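Local coordinates for mandelate racemase / muconate lactonizing enzyme family protein (Agrobacterium tumefaciens, PDB 4DXK) that belongs to the mandelate racemase subgroup of the enolase superfamily and may act as a racemase or lyase, at residues T8-V11 / L17-V20; G108-R113 / I368-G373. All coordinates share one frame; numbering follows the deposited sequence.

Contact 1. Residues T8-V11 / L17-V20; sequences TVRV and LLWV
Trp-19 and Val-11 meet on the face they share with Val-9: at Trp-19, CG stands beside the backbone N (chi1 -64°), which swings the indole along that face, while Val-11 chi1 of -64° sets CG1 beside the backbone N and leaves CG2 between N and the carbonyl carbon, from where it meets the edge of the indole. There, in the ring plane, Val-11 CG2 lies 3.9 Å from Trp-19 CZ3. The same edge runs past the neighbouring backbone, with Trp-19 CE3 3.4 Å from Val-9 O. That carbonyl also accepts the N-H of Trp-19, at 3.0 Å from Trp-19 N to Val-9 O. The return bond, Val-9 N to Trp-19 O, measures 2.9 Å, and together the two make Val-9 and Trp-19 an antiparallel hydrogen-bonded pair. On the other face Leu-18 turns CD1 to within 3.7 Å of Arg-10 CG, the two side chains crossing at a slant. Toward the turn of the hairpin a water bridges the strands, accepting from Val-11 N (2.9 Å) and lying 2.7 Å from Leu-17 O, to which it can donate. Strands 3-11 and 17-24 form the first beta hairpin of the N-terminal domain, the capping domain of the enolase superfamily. Strand 390-396 flanks 3-11 and strand 30-35 flanks 17-24, where Glu-33 accepts from Trp-19 NE1. Helix 38-53 covers the face of Thr-8 and Leu-18, and its Glu-42 bonds Thr-8 OG1 and forms a salt bridge with Arg-10.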
loop_
_atom_site.group_PDB
_atom_site.type_symbol
_atom_site.label_atom_id
_atom_site.label_comp_id
_atom_site.label_asym_id
_atom_site.label_seq_id
_atom_site.Cartn_x
_atom_site.Cartn_y
_atom_site.Cartn_z
ATOM N N THR A 8 -45.111 16.997 -14.741
ATOM C CA THR A 8 -44.957 16.161 -13.563
ATOM C C THR A 8 -46.328 15.757 -13.045
ATOM O O THR A 8 -47.286 16.532 -13.127
ATOM C CB THR A 8 -44.173 16.872 -12.463
ATOM O OG1 THR A 8 -44.714 18.184 -12.264
ATOM C CG2 THR A 8 -42.698 16.981 -12.843
ATOM N N VAL A 9 -46.416 14.542 -12.510
ATOM C CA VAL A 9 -47.668 13.987 -12.012
ATOM C C VAL A 9 -47.424 13.394 -10.636
ATOM O O VAL A 9 -46.449 12.658 -10.429
ATOM C CB VAL A 9 -48.197 12.877 -12.944
ATOM C CG1 VAL A 9 -49.536 12.343 -12.448
ATOM C CG2 VAL A 9 -48.329 13.386 -14.366
ATOM N N ARG A 10 -48.316 13.721 -9.704
ATOM C CA ARG A 10 -48.312 13.131 -8.373
ATOM C C ARG A 10 -49.709 12.630 -8.043
ATOM O O ARG A 10 -50.702 13.106 -8.607
ATOM C CB ARG A 10 -47.866 14.139 -7.307
ATOM C CG ARG A 10 -46.396 14.516 -7.418
ATOM C CD ARG A 10 -45.912 15.401 -6.272
ATOM N NE ARG A 10 -46.488 16.743 -6.317
ATOM C CZ ARG A 10 -47.440 17.181 -5.501
ATOM N NH1 ARG A 10 -47.933 16.384 -4.561
ATOM N NH2 ARG A 10 -47.899 18.418 -5.625
ATOM N N VAL A 11 -49.784 11.674 -7.122
ATOM C CA VAL A 11 -51.066 11.188 -6.621
ATOM C C VAL A 11 -51.077 11.198 -5.096
ATOM O O VAL A 11 -50.122 10.763 -4.447
ATOM C CB VAL A 11 -51.419 9.785 -7.169
ATOM C CG1 VAL A 11 -51.595 9.835 -8.676
ATOM C CG2 VAL A 11 -50.361 8.759 -6.789
ATOM N N LEU A 17 -44.306 8.968 -4.713
ATOM C CA LEU A 17 -44.098 8.782 -6.142
ATOM C C LEU A 17 -44.138 10.074 -6.948
ATOM O O LEU A 17 -44.953 10.965 -6.683
ATOM C CB LEU A 17 -45.132 7.800 -6.700
ATOM C CG LEU A 17 -44.741 6.334 -6.511
ATOM C CD1 LEU A 17 -45.937 5.409 -6.674
ATOM C CD2 LEU A 17 -43.647 5.942 -7.486
ATOM N N LEU A 18 -43.273 10.161 -7.949
ATOM C CA LEU A 18 -43.318 11.246 -8.912
ATOM C C LEU A 18 -43.152 10.669 -10.304
ATOM O O LEU A 18 -42.225 9.886 -10.541
ATOM C CB LEU A 18 -42.190 12.252 -8.655
ATOM C CG LEU A 18 -42.143 13.421 -9.644
ATOM C CD1 LEU A 18 -43.381 14.290 -9.498
ATOM C CD2 LEU A 18 -40.896 14.263 -9.488
ATOM N N TRP A 19 -44.033 11.057 -11.226
ATOM C CA TRP A 19 -43.838 10.759 -12.643
ATOM C C TRP A 19 -43.427 12.013 -13.390
ATOM O O TRP A 19 -43.900 13.123 -13.096
ATOM C CB TRP A 19 -45.084 10.114 -13.269
ATOM C CG TRP A 19 -45.339 8.803 -12.637
ATOM C CD1 TRP A 19 -44.755 7.613 -12.961
ATOM C CD2 TRP A 19 -46.167 8.550 -11.499
ATOM N NE1 TRP A 19 -45.204 6.622 -12.122
ATOM C CE2 TRP A 19 -46.063 7.174 -11.205
ATOM C CE3 TRP A 19 -46.995 9.350 -10.702
ATOM C CZ2 TRP A 19 -46.758 6.580 -10.147
ATOM C CZ3 TRP A 19 -47.682 8.759 -9.656
ATOM C CH2 TRP A 19 -47.563 7.389 -9.390
ATOM N N VAL A 20 -42.523 11.831 -14.344
ATOM C CA VAL A 20 -42.075 12.906 -15.214
ATOM C C VAL A 20 -42.382 12.478 -16.636
ATOM O O VAL A 20 -41.949 11.405 -17.080
ATOM C CB VAL A 20 -40.559 13.147 -15.053
ATOM C CG1 VAL A 20 -40.054 14.178 -16.066
ATOM C CG2 VAL A 20 -40.233 13.584 -13.637
HETATM O O HOH W 1 -47.378 11.238 -5.546
#

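Contact 2. Residues G108-R113 / I368-G373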
loop_
_atom_site.group_PDB
_atom_site.type_symbol
_atom_site.label_atom_id
_atom_site.label_comp_id
_atom_site.label_asym_id
_atom_site.label_seq_id
_atom_site.Cartn_x
_atom_site.Cartn_y
_atom_site.Cartn_z
ATOM N N GLY A 108 -28.483 -2.897 -25.828
ATOM C CA GLY A 108 -27.555 -3.879 -26.375
ATOM C C GLY A 108 -28.139 -5.265 -26.573
ATOM O O GLY A 108 -27.418 -6.212 -26.928
ATOM N N GLY A 109 -29.444 -5.406 -26.370
ATOM C CA GLY A 109 -30.124 -6.645 -26.688
ATOM C C GLY A 109 -30.649 -7.411 -25.493
ATOM O O GLY A 109 -30.209 -7.190 -24.361
ATOM N N PHE A 110 -31.593 -8.308 -25.740
ATOM C CA PHE A 110 -32.105 -9.199 -24.701
ATOM C C PHE A 110 -31.115 -10.329 -24.465
ATOM O O PHE A 110 -31.180 -11.371 -25.134
ATOM C CB PHE A 110 -33.443 -9.800 -25.125
ATOM C CG PHE A 110 -34.593 -8.835 -25.088
ATOM C CD1 PHE A 110 -34.856 -7.993 -26.167
ATOM C CD2 PHE A 110 -35.443 -8.802 -23.991
ATOM C CE1 PHE A 110 -35.939 -7.117 -26.139
ATOM C CE2 PHE A 110 -36.521 -7.923 -23.947
ATOM C CZ PHE A 110 -36.773 -7.079 -25.025
ATOM N N SER A 111 -30.215 -10.157 -23.507
ATOM C CA SER A 111 -29.266 -11.210 -23.188
ATOM C C SER A 111 -29.956 -12.409 -22.548
ATOM O O SER A 111 -29.452 -13.530 -22.613
ATOM C CB SER A 111 -28.148 -10.658 -22.319
ATOM O OG SER A 111 -27.520 -9.571 -22.984
ATOM N N ARG A 112 -31.112 -12.159 -21.944
ATOM C CA ARG A 112 -32.005 -13.204 -21.451
ATOM C C ARG A 112 -33.420 -12.689 -21.692
ATOM O O ARG A 112 -33.636 -11.481 -21.847
ATOM C CB ARG A 112 -31.754 -13.483 -19.959
ATOM C CG ARG A 112 -31.868 -12.236 -19.074
ATOM C CD ARG A 112 -31.436 -12.476 -17.622
ATOM N NE ARG A 112 -30.040 -12.887 -17.538
ATOM C CZ ARG A 112 -29.004 -12.054 -17.567
ATOM N NH1 ARG A 112 -29.187 -10.744 -17.653
ATOM N NH2 ARG A 112 -27.768 -12.538 -17.510
ATOM N N ARG A 113 -34.383 -13.603 -21.696
ATOM C CA ARG A 113 -35.774 -13.261 -21.964
ATOM C C ARG A 113 -36.558 -13.056 -20.671
ATOM O O ARG A 113 -37.628 -12.450 -20.665
ATOM C CB ARG A 113 -36.422 -14.358 -22.810
ATOM C CG ARG A 113 -35.846 -14.486 -24.213
ATOM C CD ARG A 113 -36.205 -13.274 -25.059
ATOM N NE ARG A 113 -35.460 -13.240 -26.314
ATOM C CZ ARG A 113 -35.573 -12.278 -27.224
ATOM N NH1 ARG A 113 -36.406 -11.266 -27.027
ATOM N NH2 ARG A 113 -34.852 -12.327 -28.333
ATOM N N ILE A 368 -39.197 -12.899 -13.914
ATOM C CA ILE A 368 -39.870 -11.682 -14.359
ATOM C C ILE A 368 -39.391 -11.279 -15.752
ATOM O O ILE A 368 -38.223 -11.489 -16.110
ATOM C CB ILE A 368 -39.678 -10.537 -13.325
ATOM C CG1 ILE A 368 -40.537 -9.314 -13.663
ATOM C CG2 ILE A 368 -38.206 -10.151 -13.194
ATOM C CD1 ILE A 368 -40.622 -8.310 -12.517
ATOM N N THR A 369 -40.304 -10.731 -16.547
ATOM C CA THR A 369 -39.949 -10.191 -17.853
ATOM C C THR A 369 -40.681 -8.879 -18.110
ATOM O O THR A 369 -41.579 -8.507 -17.353
ATOM C CB THR A 369 -40.218 -11.206 -18.978
ATOM O OG1 THR A 369 -39.572 -10.763 -20.180
ATOM C CG2 THR A 369 -41.711 -11.372 -19.222
ATOM N N VAL A 370 -40.291 -8.170 -19.166
ATOM C CA VAL A 370 -40.895 -6.881 -19.482
ATOM C C VAL A 370 -42.268 -7.024 -20.142
ATOM O O VAL A 370 -42.561 -8.043 -20.774
ATOM C CB VAL A 370 -39.984 -6.044 -20.406
ATOM C CG1 VAL A 370 -38.680 -5.706 -19.692
ATOM C CG2 VAL A 370 -39.702 -6.780 -21.714
ATOM N N PRO A 371 -43.134 -6.005 -19.996
ATOM C CA PRO A 371 -44.328 -5.989 -20.840
ATOM C C PRO A 371 -43.896 -5.772 -22.287
ATOM O O PRO A 371 -42.839 -5.194 -22.536
ATOM C CB PRO A 371 -45.109 -4.776 -20.330
ATOM C CG PRO A 371 -44.085 -3.878 -19.750
ATOM C CD PRO A 371 -42.989 -4.768 -19.208
ATOM N N PRO A 372 -44.701 -6.240 -23.245
ATOM C CA PRO A 372 -44.318 -6.116 -24.657
ATOM C C PRO A 372 -44.426 -4.684 -25.178
ATOM O O PRO A 372 -45.177 -3.861 -24.640
ATOM C CB PRO A 372 -45.343 -7.004 -25.372
ATOM C CG PRO A 372 -46.554 -6.937 -24.489
ATOM C CD PRO A 372 -45.998 -6.920 -23.082
ATOM N N GLY A 373 -43.672 -4.390 -26.230
ATOM C CA GLY A 373 -43.806 -3.117 -26.905
ATOM C C GLY A 373 -42.573 -2.243 -26.848
ATOM O O GLY A 373 -41.579 -2.555 -26.187
#
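Arg-113, Phe-110 and Thr-369 give up the most surface here, and the first and last are joined by a single short hydrogen bond. Thr-369 OG1 donates to Arg-113 O at 2.6 Å, arriving nearly head-on to the carbonyl (C=O...donor angle 165°). The hydroxyl gets there because chi1 of -167° extends OG1 opposite the backbone N, on a CB that already faces the loop. Beside this bond, Phe-110 and Val-370 approach from opposite directions: Phe-110 CE2 reaches Val-370 CG2 at 4.1 Å, the methyl lying at the ring edge near its plane. The side chain of Arg-113 leads away from 368-373 and folds back over its own loop; in one of its two conformers it lays NH1 3.6 Å above one face of the Phe-110 ring, off its centre. A second subunit borders the loop, its Gln-60 bonding Phe-110 O. Leu-334 of helix 323-335 packs on both Phe-110 and Thr-369. With one methyl-to-ring touch, this surface contact has little apolar area, and its chemistry is chiefly polar: the Thr-369 hydroxyl adds a side-chain-to-backbone bond just beyond the point where Ile-368 pairs with Ile-115 through the backbone.

How the contacts relate
From the N terminus, the chain runs up strand 3-11, turns, and returns along 17-24, so contact 1 closes a loop of only five residues. It is complete long before contact 2 opens at 108-113; the two follow in series and neither nest nor cross. Contact 2 closes a far larger loop, 254 residues holding all six strands of the parallel sheet of the C-terminal barrel domain. Contact 1 is thus local to the N-terminal sheet, whereas contact 2 ties the loop between helix 103-106 and strand 115-118 to strand 367-369, which lies beside 115-118 in the mixed sheet. Their centres lie 26 Å apart, with nearest atoms about 13 Å apart.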